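Local coordinates for protein nourseothricin acetyltransferase (PDB 5C82) that probably inactivates the antibiotic nourseothricin by transferring an acetyl group to it, as a member of the GNAT acetyltransferase family, at residues A22-L26 and L91-V95; F30-F36 and V149-H155; N103-V108 and G138-L144. The protein carries 1 engineered substitution. All blocks are in the same frame, centred on the assembly; numbering follows the deposited sequence. Where two conformers were deposited one is given.

Contact 1. Residues A22-L26 and L91-V95; sequences AIEAL and LAGFV
I23 sets its CG2 methyl on the ring of F94, the central fit where the short helix 20-25 packs on strand 91-100 of the mixed sheet in this GNAT-type acetyltransferase. The evidence for a CH-pi contact is the geometry: CG2 of I23 stands 3.7 Å from the centroid of the F94 ring, and the line between them is only 7° from the ring normal. The methyl is therefore a bump centred on a flat surface, with all six ring carbons at similar distances from it. The F94 ring reaches this place because CG sits between the backbone N and the carbonyl carbon (chi1 68°), and the ring comes against the I23 turn of the helix, where CE1 of F94 also lies 3.6 Å from the carbonyl O of I23.

A second bump points the other way, from strand to helix. CD2 of L91 enters the notch between A22 and I23 and comes 3.6 Å from the carbonyl C of A22; CB of A22 and CG1 of I23 flank it. V83 of the adjoining strand 79-85 also touches both I23 and L91, which continues the apolar patch across the sheet.

The third bump is L26, the first residue to leave helical geometry. Its side chain extends toward the strand, with CG anti to the backbone N (chi1 -174°), and its two methyls divide the work. CD2 lies obliquely to the F94 ring, 4.1 Å from CE1 of F94. CD1 rests close to CG of L91 and against the classic beta bulge formed by A92 and G93 opposite A84; CD1 of L26 comes 3.7 Å from N of G93, over the bulged main chain.

Contact 2. Residues F30-F36 and V149-H155; sequences FTTDTVF and VNAPAIH
V35 and V149 mark the nearest backbone approach, their CA atoms 4.5 Å apart, where the edge strands of the small antiparallel sheet meet the capped N-terminus of helix 151-158, in a GNAT-family protein. The axis of strand 34-36 passes that of helix 151-155 at 8.5 Å with an angle of 65° between them, and the chain turns a corner at D33 between strands 30-32 and 34-36. N150 is the N-cap of the helix and the centre of an inverse gamma turn; its OD1 accepts a weak capping bond from N of A153.

The same amide forms a stack with the F30 ring, carried there by CG of N150 lying anti to the backbone N. The two planes differ by 9°, and OD1 of N150 stands over the ring centre, 3.6 Å above the plane of F30. A bound tartaric acid molecule, probably from the crystallisation liquor, lies about 4 Å from the N150 side chain.

CG1 of V35 packs on CB of V149 at 3.8 Å, and the CG2 methyl of T32 sits against O of V149. At the corner, OG1 of T32 donates to O of T34 at 2.7 Å, in the carbonyl plane and on a lone pair, bracing the bend across D33. P152 CD and the A151 methyl pack beside this hydroxyl.

Farther along, F36 presents its edge to CA of A151, and its CD1 and CE1 meet the branches of I154. The rings of F36 and H155 meet obliquely, planes at 50°; H155 NE2 and T34 OG1 are hydrogen-bonded to the carboxylate of E49, and CZ of F36 lies 3.8 Å from NE2 of H155.

Contact 3. Residues N103-V108 and G138-L144; sequences NRRLTV and GAGHLWL
R105 and W143 give the cation-pi contact: the guanidinium lies flat on the indole, planes about 11° apart, with CZ of R105 3.5 Å from the centroid of the W143 five-membered ring. The R105 chain bends at chi3 (-75°), turning the guanidinium over the indole. T107 lies alongside W143 and touches the indole rim through CG2.

Among polar side chains, NE of R105 donates to NE2 of H141 at 2.9 Å, nearly straight at 165°, lying in the guanidinium plane but tilted from the imidazole plane. This bond implies that NE2 of H141 carries no proton, while a water links ND1 of H141 to O of N103. D168 of the second subunit salt-bridges NH2 of R105. R104 bonds weakly to O of G138 from NE and NH2.

Backbone bonds join the strands in parallel register, R105 with H141, L106 with L142 and T107 with W143. N of L106 binds O of H141, N of W143 binds O of L106, and N of V108 binds O of W143 at 2.8 Å; before them, N of G140 binds O of R104.

CD1 of L106 and CD2 of L142 meet at 4.3 Å on the face covered by helix 122-137, where F133 and A134 touch L106 and T131 touches L142. Parallel strands 105-113 and 141-147 joined through that helix form a beta-alpha-beta crossover of the GNAT fold.

In the fold
Contacts 1 and 3 share the mixed seven-stranded sheet, in which strands 91-100 and 105-113 are neighbours; their centres are about 23 Å apart, and V95 packs on V108. Contact 2 lies about 20 Å from contact 1 and about 24 Å from contact 3, centre to centre, and joins the small antiparallel sheet to helix 151-158, which follows strand 141-147. Along the chain, contacts 1 and 2 alternate their segments, contact 1 closes before contact 3 opens, and contact 3 is nested within contact 2. Contacts 1 and 2 bring two successive N-terminal segments, 22-26 and 30-36, against later parts of the chain, while contact 3 lies in the beta-alpha-beta unit and reaches the second subunit.

Contact 1. Residues A22-L26 and L91-V95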
loop_
_atom_site.group_PDB
_atom_site.type_symbol
_atom_site.label_atom_id
_atom_site.label_comp_id
_atom_site.label_asym_id
_atom_site.label_seq_id
_atom_site.Cartn_x
_atom_site.Cartn_y
_atom_site.Cartn_z
ATOM N N ALA A 22 18.329 -20.935 5.862
ATOM C CA ALA A 22 18.232 -21.232 4.435
ATOM C C ALA A 22 17.393 -20.162 3.717
ATOM O O ALA A 22 17.767 -19.734 2.629
ATOM C CB ALA A 22 17.654 -22.624 4.217
ATOM N N ILE A 23 16.323 -19.685 4.361
ATOM C CA ILE A 23 15.435 -18.634 3.835
ATOM C C ILE A 23 16.230 -17.332 3.610
ATOM O O ILE A 23 16.207 -16.784 2.497
ATOM C CB ILE A 23 14.165 -18.468 4.724
ATOM C CG1 ILE A 23 13.244 -19.717 4.565
ATOM C CG2 ILE A 23 13.403 -17.169 4.387
ATOM C CD1 ILE A 23 12.134 -19.881 5.595
ATOM N N GLU A 24 16.975 -16.899 4.659
ATOM C CA GLU A 24 17.868 -15.733 4.697
ATOM C C GLU A 24 18.938 -15.821 3.598
ATOM O O GLU A 24 19.083 -14.881 2.821
ATOM C CB GLU A 24 18.559 -15.645 6.077
ATOM C CG GLU A 24 17.979 -14.598 7.017
ATOM C CD GLU A 24 18.383 -14.734 8.479
ATOM O OE1 GLU A 24 19.589 -14.937 8.756
ATOM O OE2 GLU A 24 17.493 -14.608 9.352
ATOM N N ALA A 25 19.649 -16.964 3.525
ATOM C CA ALA A 25 20.736 -17.246 2.581
ATOM C C ALA A 25 20.327 -17.353 1.126
ATOM O O ALA A 25 21.195 -17.223 0.256
ATOM C CB ALA A 25 21.458 -18.523 2.985
ATOM N N LEU A 26 19.049 -17.678 0.848
ATOM C CA LEU A 26 18.581 -17.856 -0.522
ATOM C C LEU A 26 18.791 -16.572 -1.321
ATOM O O LEU A 26 18.491 -15.470 -0.856
ATOM C CB LEU A 26 17.121 -18.346 -0.571
ATOM C CG LEU A 26 16.542 -18.710 -1.955
ATOM C CD1 LEU A 26 15.638 -19.926 -1.861
ATOM C CD2 LEU A 26 15.784 -17.536 -2.550
ATOM N N LEU A 91 17.254 -25.339 -0.261
ATOM C CA LEU A 91 16.047 -24.558 -0.411
ATOM C C LEU A 91 15.964 -24.018 -1.832
ATOM O O LEU A 91 16.882 -23.356 -2.299
ATOM C CB LEU A 91 15.993 -23.452 0.626
ATOM C CG LEU A 91 14.679 -22.672 0.694
ATOM C CD1 LEU A 91 13.517 -23.554 1.120
ATOM C CD2 LEU A 91 14.818 -21.525 1.607
ATOM N N ALA A 92 14.901 -24.380 -2.541
ATOM C CA ALA A 92 14.694 -23.966 -3.925
ATOM C C ALA A 92 13.910 -22.671 -3.935
ATOM O O ALA A 92 14.036 -21.876 -4.882
ATOM C CB ALA A 92 13.937 -25.040 -4.692
ATOM N N GLY A 93 13.109 -22.464 -2.886
ATOM C CA GLY A 93 12.279 -21.279 -2.809
ATOM C C GLY A 93 11.338 -21.232 -1.636
ATOM O O GLY A 93 11.154 -22.234 -0.941
ATOM N N PHE A 94 10.761 -20.038 -1.400
ATOM C CA PHE A 94 9.795 -19.813 -0.324
ATOM C C PHE A 94 8.785 -18.747 -0.700
ATOM O O PHE A 94 9.033 -17.932 -1.591
ATOM C CB PHE A 94 10.506 -19.460 1.019
ATOM C CG PHE A 94 11.212 -18.122 1.025
ATOM C CD1 PHE A 94 12.533 -18.014 0.603
ATOM C CD2 PHE A 94 10.551 -16.968 1.446
ATOM C CE1 PHE A 94 13.177 -16.776 0.581
ATOM C CE2 PHE A 94 11.193 -15.723 1.413
ATOM C CZ PHE A 94 12.504 -15.634 0.983
ATOM N N VAL A 95 7.676 -18.716 0.010
ATOM C CA VAL A 95 6.632 -17.687 -0.152
ATOM C C VAL A 95 6.103 -17.365 1.251
ATOM O O VAL A 95 5.836 -18.274 2.048
ATOM C CB VAL A 95 5.500 -18.059 -1.177
ATOM C CG1 VAL A 95 4.659 -19.249 -0.717
ATOM C CG2 VAL A 95 4.605 -16.859 -1.482
#

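Contact 2. Residues F30-F36 and V149-H155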
loop_
_atom_site.group_PDB
_atom_site.type_symbol
_atom_site.label_atom_id
_atom_site.label_comp_id
_atom_site.label_asym_id
_atom_site.label_seq_id
_atom_site.Cartn_x
_atom_site.Cartn_y
_atom_site.Cartn_z
ATOM N N PHE A 30 18.710 -10.908 -9.210
ATOM C CA PHE A 30 18.369 -11.159 -10.619
ATOM C C PHE A 30 19.069 -10.138 -11.517
ATOM O O PHE A 30 19.400 -9.036 -11.075
ATOM C CB PHE A 30 16.834 -11.084 -10.833
ATOM C CG PHE A 30 16.219 -9.735 -10.537
ATOM C CD1 PHE A 30 15.717 -9.444 -9.273
ATOM C CD2 PHE A 30 16.084 -8.778 -11.541
ATOM C CE1 PHE A 30 15.133 -8.203 -9.005
ATOM C CE2 PHE A 30 15.472 -7.544 -11.275
ATOM C CZ PHE A 30 15.044 -7.255 -10.000
ATOM N N THR A 31 19.236 -10.503 -12.783
ATOM C CA THR A 31 19.801 -9.682 -13.843
ATOM C C THR A 31 18.694 -9.545 -14.905
ATOM O O THR A 31 17.992 -10.515 -15.208
ATOM C CB THR A 31 21.115 -10.287 -14.353
ATOM O OG1 THR A 31 22.036 -10.368 -13.257
ATOM C CG2 THR A 31 21.744 -9.473 -15.464
ATOM N N THR A 32 18.497 -8.329 -15.412
ATOM C CA THR A 32 17.459 -8.085 -16.403
ATOM C C THR A 32 17.938 -7.146 -17.509
ATOM O O THR A 32 18.669 -6.199 -17.237
ATOM C CB THR A 32 16.149 -7.620 -15.705
ATOM O OG1 THR A 32 15.121 -7.416 -16.681
ATOM C CG2 THR A 32 16.333 -6.369 -14.830
ATOM N N ASP A 33 17.504 -7.422 -18.756
ATOM C CA ASP A 33 17.828 -6.636 -19.955
ATOM C C ASP A 33 16.772 -5.541 -20.174
ATOM O O ASP A 33 16.931 -4.713 -21.072
ATOM C CB ASP A 33 17.884 -7.560 -21.197
ATOM C CG ASP A 33 18.918 -8.671 -21.145
ATOM O OD1 ASP A 33 20.118 -8.362 -20.973
ATOM O OD2 ASP A 33 18.535 -9.845 -21.328
ATOM N N THR A 34 15.678 -5.552 -19.376
ATOM C CA THR A 34 14.565 -4.579 -19.496
ATOM C C THR A 34 14.055 -4.188 -18.112
ATOM O O THR A 34 14.335 -4.892 -17.150
ATOM C CB THR A 34 13.367 -5.107 -20.345
ATOM O OG1 THR A 34 12.714 -6.151 -19.645
ATOM C CG2 THR A 34 13.748 -5.596 -21.733
ATOM N N VAL A 35 13.314 -3.062 -18.019
ATOM C CA VAL A 35 12.676 -2.555 -16.794
ATOM C C VAL A 35 11.364 -1.921 -17.224
ATOM O O VAL A 35 11.210 -1.560 -18.394
ATOM C CB VAL A 35 13.531 -1.544 -15.928
ATOM C CG1 VAL A 35 14.840 -2.164 -15.425
ATOM C CG2 VAL A 35 13.787 -0.217 -16.666
ATOM N N PHE A 36 10.421 -1.785 -16.299
ATOM C CA PHE A 36 9.179 -1.081 -16.601
ATOM C C PHE A 36 9.393 0.312 -16.059
ATOM O O PHE A 36 9.629 0.484 -14.853
ATOM C CB PHE A 36 7.950 -1.766 -16.001
ATOM C CG PHE A 36 7.479 -2.971 -16.794
ATOM C CD1 PHE A 36 8.063 -4.221 -16.607
ATOM C CD2 PHE A 36 6.420 -2.860 -17.702
ATOM C CE1 PHE A 36 7.612 -5.337 -17.324
ATOM C CE2 PHE A 36 5.965 -3.974 -18.413
ATOM C CZ PHE A 36 6.555 -5.212 -18.211
ATOM N N VAL A 149 11.752 -2.547 -11.629
ATOM C CA VAL A 149 12.961 -3.037 -12.302
ATOM C C VAL A 149 12.943 -4.557 -12.473
ATOM O O VAL A 149 13.683 -5.075 -13.320
ATOM C CB VAL A 149 14.282 -2.530 -11.685
ATOM C CG1 VAL A 149 14.387 -1.003 -11.804
ATOM C CG2 VAL A 149 14.477 -3.012 -10.246
ATOM N N ASN A 150 12.068 -5.270 -11.703
ATOM C CA ASN A 150 11.941 -6.724 -11.823
ATOM C C ASN A 150 11.025 -7.140 -12.999
ATOM O O ASN A 150 10.029 -7.823 -12.787
ATOM C CB ASN A 150 11.528 -7.388 -10.490
ATOM C CG ASN A 150 11.987 -8.832 -10.341
ATOM O OD1 ASN A 150 12.336 -9.511 -11.294
ATOM N ND2 ASN A 150 12.005 -9.349 -9.130
ATOM N N ALA A 151 11.394 -6.763 -14.248
ATOM C CA ALA A 151 10.650 -7.148 -15.475
ATOM C C ALA A 151 10.378 -8.697 -15.558
ATOM O O ALA A 151 9.252 -9.070 -15.869
ATOM C CB ALA A 151 11.382 -6.664 -16.729
ATOM N N PRO A 152 11.340 -9.602 -15.223
ATOM C CA PRO A 152 11.032 -11.052 -15.266
ATOM C C PRO A 152 9.978 -11.558 -14.270
ATOM O O PRO A 152 9.251 -12.482 -14.597
ATOM C CB PRO A 152 12.397 -11.715 -14.993
ATOM C CG PRO A 152 13.432 -10.630 -15.359
ATOM C CD PRO A 152 12.763 -9.382 -14.863
ATOM N N ALA A 153 9.929 -11.015 -13.043
ATOM C CA ALA A 153 8.925 -11.425 -12.063
ATOM C C ALA A 153 7.597 -10.863 -12.502
ATOM O O ALA A 153 6.605 -11.571 -12.401
ATOM C CB ALA A 153 9.275 -10.912 -10.677
ATOM N N ILE A 154 7.589 -9.618 -13.038
ATOM C CA ILE A 154 6.378 -8.946 -13.521
ATOM C C ILE A 154 5.726 -9.789 -14.621
ATOM O O ILE A 154 4.541 -10.091 -14.532
ATOM C CB ILE A 154 6.623 -7.461 -13.935
ATOM C CG1 ILE A 154 6.944 -6.600 -12.694
ATOM C CG2 ILE A 154 5.411 -6.889 -14.696
ATOM C CD1 ILE A 154 7.744 -5.315 -12.969
ATOM N N HIS A 155 6.520 -10.215 -15.602
ATOM C CA HIS A 155 6.039 -11.069 -16.688
ATOM C C HIS A 155 5.608 -12.428 -16.149
ATOM O O HIS A 155 4.546 -12.906 -16.556
ATOM C CB HIS A 155 7.105 -11.219 -17.778
ATOM C CG HIS A 155 7.116 -10.080 -18.758
ATOM N ND1 HIS A 155 6.081 -9.892 -19.655
ATOM C CD2 HIS A 155 8.069 -9.149 -18.990
ATOM C CE1 HIS A 155 6.423 -8.846 -20.388
ATOM N NE2 HIS A 155 7.615 -8.371 -20.031
#

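Contact 3. Residues N103-V108 and G138-L144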
loop_
_atom_site.group_PDB
_atom_site.type_symbol
_atom_site.label_atom_id
_atom_site.label_comp_id
_atom_site.label_asym_id
_atom_site.label_seq_id
_atom_site.Cartn_x
_atom_site.Cartn_y
_atom_site.Cartn_z
ATOM N N ASN A 103 -10.540 -6.628 3.975
ATOM C CA ASN A 103 -10.726 -6.598 2.529
ATOM C C ASN A 103 -10.510 -7.965 1.914
ATOM O O ASN A 103 -10.431 -8.078 0.686
ATOM C CB ASN A 103 -9.871 -5.514 1.868
ATOM C CG ASN A 103 -8.391 -5.689 2.031
ATOM O OD1 ASN A 103 -7.921 -6.483 2.851
ATOM N ND2 ASN A 103 -7.622 -4.889 1.299
ATOM N N ARG A 104 -10.461 -9.018 2.779
ATOM C CA ARG A 104 -10.309 -10.430 2.398
ATOM C C ARG A 104 -9.143 -10.576 1.412
ATOM O O ARG A 104 -9.255 -11.190 0.349
ATOM C CB ARG A 104 -11.623 -10.987 1.816
ATOM C CG ARG A 104 -12.844 -10.826 2.721
ATOM C CD ARG A 104 -14.131 -10.976 1.924
ATOM N NE ARG A 104 -14.309 -12.324 1.368
ATOM C CZ ARG A 104 -14.651 -12.585 0.106
ATOM N NH1 ARG A 104 -14.839 -11.593 -0.760
ATOM N NH2 ARG A 104 -14.792 -13.840 -0.303
ATOM N N ARG A 105 -8.030 -9.952 1.768
ATOM C CA ARG A 105 -6.865 -9.943 0.913
ATOM C C ARG A 105 -5.782 -10.830 1.474
ATOM O O ARG A 105 -5.372 -10.668 2.616
ATOM C CB ARG A 105 -6.352 -8.487 0.728
ATOM C CG ARG A 105 -4.948 -8.375 0.119
ATOM C CD ARG A 105 -4.471 -6.937 0.053
ATOM N NE ARG A 105 -5.134 -6.206 -1.039
ATOM C CZ ARG A 105 -4.789 -4.987 -1.442
ATOM N NH1 ARG A 105 -3.763 -4.355 -0.877
ATOM N NH2 ARG A 105 -5.417 -4.419 -2.454
ATOM N N LEU A 106 -5.270 -11.712 0.635
ATOM C CA LEU A 106 -4.107 -12.493 0.986
ATOM C C LEU A 106 -2.933 -11.762 0.312
ATOM O O LEU A 106 -2.864 -11.660 -0.910
ATOM C CB LEU A 106 -4.261 -13.937 0.490
ATOM C CG LEU A 106 -3.342 -15.041 1.052
ATOM C CD1 LEU A 106 -2.143 -15.271 0.201
ATOM C CD2 LEU A 106 -3.104 -14.939 2.548
ATOM N N THR A 107 -2.067 -11.190 1.116
ATOM C CA THR A 107 -0.875 -10.482 0.663
ATOM C C THR A 107 0.275 -11.462 0.528
ATOM O O THR A 107 0.567 -12.224 1.449
ATOM C CB THR A 107 -0.572 -9.297 1.624
ATOM O OG1 THR A 107 -1.577 -8.308 1.419
ATOM C CG2 THR A 107 0.823 -8.666 1.407
ATOM N N VAL A 108 0.926 -11.446 -0.617
ATOM C CA VAL A 108 2.120 -12.260 -0.838
ATOM C C VAL A 108 3.230 -11.301 -0.417
ATOM O O VAL A 108 3.569 -10.388 -1.176
ATOM C CB VAL A 108 2.250 -12.745 -2.318
ATOM C CG1 VAL A 108 3.519 -13.568 -2.511
ATOM C CG2 VAL A 108 1.014 -13.538 -2.763
ATOM N N GLY A 138 -10.991 -17.777 3.012
ATOM C CA GLY A 138 -12.127 -17.150 2.349
ATOM C C GLY A 138 -11.760 -15.823 1.698
ATOM O O GLY A 138 -12.597 -14.918 1.619
ATOM N N ALA A 139 -10.500 -15.700 1.199
ATOM C CA ALA A 139 -10.013 -14.492 0.528
ATOM C C ALA A 139 -10.770 -14.227 -0.774
ATOM O O ALA A 139 -11.202 -15.166 -1.439
ATOM C CB ALA A 139 -8.521 -14.617 0.249
ATOM N N GLY A 140 -10.955 -12.956 -1.112
ATOM C CA GLY A 140 -11.589 -12.570 -2.362
ATOM C C GLY A 140 -10.529 -12.356 -3.437
ATOM O O GLY A 140 -10.828 -12.444 -4.638
ATOM N N HIS A 141 -9.263 -12.068 -3.010
ATOM C CA HIS A 141 -8.146 -11.857 -3.931
ATOM C C HIS A 141 -6.753 -12.057 -3.295
ATOM O O HIS A 141 -6.578 -12.040 -2.074
ATOM C CB HIS A 141 -8.242 -10.470 -4.642
ATOM C CG HIS A 141 -7.917 -9.285 -3.772
ATOM N ND1 HIS A 141 -8.863 -8.721 -2.931
ATOM C CD2 HIS A 141 -6.759 -8.586 -3.664
ATOM C CE1 HIS A 141 -8.260 -7.693 -2.350
ATOM N NE2 HIS A 141 -6.987 -7.582 -2.749
ATOM N N LEU A 142 -5.764 -12.251 -4.163
ATOM C CA LEU A 142 -4.344 -12.358 -3.812
ATOM C C LEU A 142 -3.709 -11.073 -4.288
ATOM O O LEU A 142 -4.136 -10.489 -5.279
ATOM C CB LEU A 142 -3.685 -13.556 -4.484
ATOM C CG LEU A 142 -3.862 -14.897 -3.771
ATOM C CD1 LEU A 142 -5.136 -15.559 -4.213
ATOM C CD2 LEU A 142 -2.661 -15.823 -4.052
ATOM N N TRP A 143 -2.740 -10.598 -3.550
ATOM C CA TRP A 143 -2.121 -9.320 -3.861
ATOM C C TRP A 143 -0.625 -9.396 -3.684
ATOM O O TRP A 143 -0.154 -10.073 -2.779
ATOM C CB TRP A 143 -2.720 -8.244 -2.927
ATOM C CG TRP A 143 -2.210 -6.843 -3.112
ATOM C CD1 TRP A 143 -2.765 -5.866 -3.886
ATOM C CD2 TRP A 143 -1.063 -6.250 -2.476
ATOM N NE1 TRP A 143 -2.049 -4.693 -3.755
ATOM C CE2 TRP A 143 -0.989 -4.906 -2.911
ATOM C CE3 TRP A 143 -0.058 -6.736 -1.613
ATOM C CZ2 TRP A 143 0.002 -4.023 -2.452
ATOM C CZ3 TRP A 143 0.930 -5.863 -1.169
ATOM C CH2 TRP A 143 0.935 -4.516 -1.559
ATOM N N LEU A 144 0.124 -8.649 -4.506
ATOM C CA LEU A 144 1.574 -8.597 -4.313
ATOM C C LEU A 144 2.146 -7.256 -4.740
ATOM O O LEU A 144 1.539 -6.507 -5.508
ATOM C CB LEU A 144 2.316 -9.785 -4.989
ATOM C CG LEU A 144 2.239 -9.886 -6.526
ATOM C CD1 LEU A 144 3.338 -9.007 -7.207
ATOM C CD2 LEU A 144 2.360 -11.332 -6.971
HETATM O O HOH W 1 -11.404 -9.235 -1.592
#